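Local coordinates for toxin-like protein (Paenibacillus larvae subsp. larvae BRL-230010, PDB 5DZQ) that probably acts as a C3-like toxin, a mono-ADP-ribosyltransferase that transfers ADP-ribose from NAD+ to a host Rho-type GTPase, at residues B[97-100]-B[106-109]; B[114-119]-B[194-199]. All coordinates share one frame; numbering follows the deposited sequence.

Interaction 1: residues B[97-100]-B[106-109]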
# COMPACT_ATOMS: atom_id res chain seq x y z
N ASP B 97 6.66 -6.79 -4.63
CA ASP B 97 5.29 -6.85 -5.14
C ASP B 97 4.69 -8.20 -4.78
O ASP B 97 5.42 -9.16 -4.55
CB ASP B 97 5.23 -6.62 -6.66
CG ASP B 97 5.38 -5.15 -7.05
OD1 ASP B 97 4.45 -4.36 -6.76
OD2 ASP B 97 6.42 -4.80 -7.67
N ASP B 98 3.36 -8.28 -4.72
CA ASP B 98 2.74 -9.58 -4.61
C ASP B 98 2.52 -10.12 -6.02
O ASP B 98 2.79 -9.43 -7.00
CB ASP B 98 1.43 -9.53 -3.80
CG ASP B 98 0.42 -8.54 -4.36
OD1 ASP B 98 0.20 -8.51 -5.59
OD2 ASP B 98 -0.18 -7.80 -3.55
N THR B 99 2.04 -11.34 -6.11
CA THR B 99 1.98 -12.04 -7.38
C THR B 99 0.92 -11.49 -8.34
O THR B 99 0.88 -11.89 -9.51
CB THR B 99 1.72 -13.52 -7.15
OG1 THR B 99 1.40 -14.15 -8.40
CG2 THR B 99 0.54 -13.69 -6.20
N SER B 100 0.07 -10.58 -7.86
CA SER B 100 -1.00 -10.03 -8.69
C SER B 100 -0.45 -9.23 -9.87
O SER B 100 -1.15 -9.06 -10.87
CB SER B 100 -1.94 -9.14 -7.85
OG SER B 100 -1.28 -7.96 -7.41
N PHE B 106 -1.44 -16.43 -13.50
CA PHE B 106 -0.25 -16.74 -12.70
C PHE B 106 -0.48 -16.48 -11.22
O PHE B 106 0.11 -17.16 -10.37
CB PHE B 106 0.94 -15.92 -13.19
CG PHE B 106 1.38 -16.24 -14.59
CD1 PHE B 106 1.97 -17.46 -14.88
CD2 PHE B 106 1.22 -15.32 -15.61
CE1 PHE B 106 2.37 -17.76 -16.18
CE2 PHE B 106 1.63 -15.61 -16.90
CZ PHE B 106 2.20 -16.83 -17.18
N GLN B 107 -1.35 -15.53 -10.91
CA GLN B 107 -1.49 -15.01 -9.56
C GLN B 107 -1.63 -16.08 -8.47
O GLN B 107 -0.95 -16.02 -7.45
CB GLN B 107 -2.68 -14.06 -9.48
CG GLN B 107 -2.85 -13.42 -8.13
CD GLN B 107 -3.95 -12.39 -8.10
OE1 GLN B 107 -4.19 -11.69 -9.09
NE2 GLN B 107 -4.65 -12.30 -6.97
N ASN B 108 -2.49 -17.06 -8.69
CA ASN B 108 -2.69 -18.09 -7.67
C ASN B 108 -2.04 -19.43 -8.01
O ASN B 108 -2.06 -20.36 -7.21
CB ASN B 108 -4.18 -18.28 -7.41
CG ASN B 108 -4.81 -17.08 -6.74
OD1 ASN B 108 -5.67 -16.42 -7.32
ND2 ASN B 108 -4.37 -16.78 -5.52
N SER B 109 -1.47 -19.52 -9.20
CA SER B 109 -0.86 -20.77 -9.64
C SER B 109 0.68 -20.73 -9.61
O SER B 109 1.32 -21.78 -9.63
CB SER B 109 -1.35 -21.12 -11.04
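Thr99 presses both branches of its side chain against the backbone carbonyl of Gln107, and this is the tight end of the contact. Its OG1 gives a hydrogen bond to Gln107 O (3.1 Å). The C=O...OG1 angle is only 101°, so the hydroxyl approaches from beside the carbonyl, tilted somewhat from its plane. With OG1 anti to the backbone N (chi1 169°), CG2 sits between N and the carbonyl carbon and is pushed against the same oxygen; Thr99 CG2 to Gln107 O, at 3.0 Å, is tight packing and not a bond. The two side chains cross nearly at a right angle, Thr99 CG2 lying 3.9 Å from Gln107 CG.

Farther out the fit relaxes: the extended Gln107 chain lays its amide alongside exposed Ser100, OE1 standing 3.6 Å from Ser100 CB without a hydrogen bond to Ser100. An Asx turn, Asp98 OD1 taking the Ser100 N-H (3.1 Å between OD1 and N), shapes the chain where it leaves strand 91-97. Phe106 instead turns onto helix 118-128, while Asn108 OD1 bonds Lys68 of the second subunit. Between the two segments the link is thus a single neutral hydrogen bond and van der Waals packing, with no salt bridge.

Interaction 2: residues B[114-119]-B[194-199]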
# COMPACT_ATOMS: atom_id res chain seq x y z
N ASN B 114 4.41 -22.89 -0.38
CA ASN B 114 5.47 -21.91 -0.18
C ASN B 114 6.57 -21.97 -1.24
O ASN B 114 7.58 -21.27 -1.12
CB ASN B 114 6.10 -22.09 1.20
CG ASN B 114 5.14 -21.74 2.31
OD1 ASN B 114 4.24 -20.92 2.13
ND2 ASN B 114 5.33 -22.36 3.47
N LYS B 115 6.38 -22.80 -2.26
CA LYS B 115 7.37 -22.92 -3.33
C LYS B 115 6.83 -22.41 -4.66
O LYS B 115 5.63 -22.49 -4.92
CB LYS B 115 7.82 -24.37 -3.46
CG LYS B 115 8.61 -24.86 -2.27
CD LYS B 115 9.07 -26.30 -2.46
CE LYS B 115 10.01 -26.74 -1.36
NZ LYS B 115 10.54 -28.11 -1.61
N VAL B 116 7.72 -21.90 -5.51
CA VAL B 116 7.35 -21.48 -6.85
C VAL B 116 7.09 -22.68 -7.75
O VAL B 116 7.91 -23.60 -7.80
CB VAL B 116 8.43 -20.60 -7.52
CG1 VAL B 116 8.00 -20.18 -8.92
CG2 VAL B 116 8.73 -19.40 -6.67
N ASN B 117 5.95 -22.67 -8.43
CA ASN B 117 5.62 -23.67 -9.44
C ASN B 117 6.65 -23.63 -10.57
O ASN B 117 6.67 -22.70 -11.37
CB ASN B 117 4.20 -23.41 -9.97
CG ASN B 117 3.67 -24.55 -10.82
OD1 ASN B 117 4.38 -25.11 -11.65
ND2 ASN B 117 2.40 -24.90 -10.60
N ARG B 118 7.50 -24.65 -10.62
CA ARG B 118 8.63 -24.64 -11.55
C ARG B 118 8.21 -24.62 -13.02
O ARG B 118 8.75 -23.86 -13.82
CB ARG B 118 9.54 -25.83 -11.27
CG ARG B 118 10.31 -25.73 -9.95
CD ARG B 118 10.96 -24.36 -9.77
NE ARG B 118 11.95 -24.33 -8.69
CZ ARG B 118 11.70 -23.93 -7.43
NH1 ARG B 118 10.49 -23.54 -7.07
NH2 ARG B 118 12.67 -23.95 -6.53
N GLU B 119 7.24 -25.46 -13.38
CA GLU B 119 6.79 -25.51 -14.76
C GLU B 119 6.13 -24.20 -15.17
O GLU B 119 6.39 -23.68 -16.26
CB GLU B 119 5.81 -26.67 -14.98
CG GLU B 119 5.55 -26.96 -16.45
CD GLU B 119 4.44 -27.97 -16.67
OE1 GLU B 119 4.62 -29.15 -16.31
OE2 GLU B 119 3.38 -27.57 -17.20
N MET B 194 15.49 -13.14 -14.93
CA MET B 194 14.40 -13.52 -14.05
C MET B 194 14.68 -14.89 -13.44
O MET B 194 14.97 -15.84 -14.18
CB MET B 194 13.08 -13.52 -14.83
CG MET B 194 11.84 -13.42 -14.01
SD MET B 194 10.42 -13.01 -15.06
CE MET B 194 9.09 -13.29 -13.90
N TYR B 195 14.63 -15.00 -12.12
CA TYR B 195 14.92 -16.29 -11.49
C TYR B 195 14.33 -16.41 -10.10
O TYR B 195 13.85 -15.44 -9.52
CB TYR B 195 16.44 -16.54 -11.41
CG TYR B 195 17.25 -15.43 -10.74
CD1 TYR B 195 17.68 -14.34 -11.48
CD2 TYR B 195 17.58 -15.50 -9.40
CE1 TYR B 195 18.43 -13.33 -10.89
CE2 TYR B 195 18.33 -14.49 -8.79
CZ TYR B 195 18.75 -13.41 -9.55
OH TYR B 195 19.47 -12.40 -8.98
N ILE B 196 14.38 -17.63 -9.58
CA ILE B 196 13.88 -17.94 -8.26
C ILE B 196 15.00 -17.94 -7.23
O ILE B 196 15.97 -18.66 -7.37
CB ILE B 196 13.20 -19.33 -8.24
CG1 ILE B 196 12.06 -19.38 -9.26
CG2 ILE B 196 12.73 -19.67 -6.83
CD1 ILE B 196 11.62 -20.80 -9.58
N ILE B 197 14.84 -17.14 -6.19
CA ILE B 197 15.79 -17.17 -5.08
C ILE B 197 15.25 -18.10 -4.00
O ILE B 197 14.15 -17.90 -3.47
CB ILE B 197 16.03 -15.77 -4.50
CG1 ILE B 197 16.56 -14.83 -5.58
CG2 ILE B 197 17.03 -15.83 -3.36
CD1 ILE B 197 16.77 -13.41 -5.09
N VAL B 198 16.02 -19.13 -3.69
CA VAL B 198 15.62 -20.12 -2.69
C VAL B 198 16.18 -19.73 -1.33
O VAL B 198 17.39 -19.76 -1.14
CB VAL B 198 16.13 -21.52 -3.08
CG1 VAL B 198 15.68 -22.56 -2.06
CG2 VAL B 198 15.65 -21.87 -4.46
N ASN B 199 15.29 -19.34 -0.41
CA ASN B 199 15.67 -18.96 0.94
C ASN B 199 15.39 -20.10 1.91
O ASN B 199 14.86 -21.13 1.52
CB ASN B 199 14.91 -17.71 1.39
CG ASN B 199 14.95 -16.58 0.37
OD1 ASN B 199 16.01 -16.17 -0.08
ND2 ASN B 199 13.78 -16.07 0.02
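Val116 holds CG1 anti to its backbone N (chi1 -180°), which aims that methyl at Ile196, whose own chain stretches out to CD1; the two meet tip to tip, Val116 CG1 lying 3.7 Å from Ile196 CD1. Beside them Val116 CG2 rests 4.0 Å from Ile196 CG2, so both branches of the valine are engaged. Arg118 arrives by a bend at chi2 (-47°), folding its chain back over the residues that precede it. Its CD comes within 3.6 Å of Ile196 CD1, and the same methyl sits 3.5 Å above one face of the guanidinium plane, offset toward its rim.

The rotation of that plane is fixed by the preceding residues of its own segment: Arg118 NH1 donates to Val116 O over 2.7 Å, nearly in the guanidinium plane, although the N-H...O angle of 140° is not straight. Glu203 OE1 forms a salt bridge with Arg118 NH1 and also accepts a hydrogen bond from Val116 N, which probably steadies the arginine further.

Asn117 is the N-cap of helix 118-128, its OD1 accepting from Leu120 N. The contact sets the capped start of this helix, with the short strand 115-116 before it, against the end of strand 187-198 in the five-stranded mixed sheet. Phe121, one turn into the helix, touches both Val116 and Ile196 and extends the apolar patch.

At the exposed side, Val198 CG2 stands oblique to the guanidinium, 4.2 Å from Arg118 NH2; the Val198 side chain is about 9 Å from a bound magnesium ion, too far to be a ligand of it.

Following the chain from the N terminus, interaction 1 comes first: strand 91-97 ends, and 97-100 meets 106-109 after only five intervening residues, closing a short loop around the start of helix 104-107. The chain then runs through the small hairpin of strands 111-112 and 115-116 into interaction 2, which joins 114-119 to 194-199 across 74 residues. The two loops lie in series, neither nesting nor crossing. Their centres are 12 Å apart, and they touch where Ser109 O packs 3.3 Å from Asn117 CB. Helix 118-128 receives Phe106 from interaction 1 and supplies Arg118 to interaction 2, which ties its start to strand 187-198 of the five-stranded sheet.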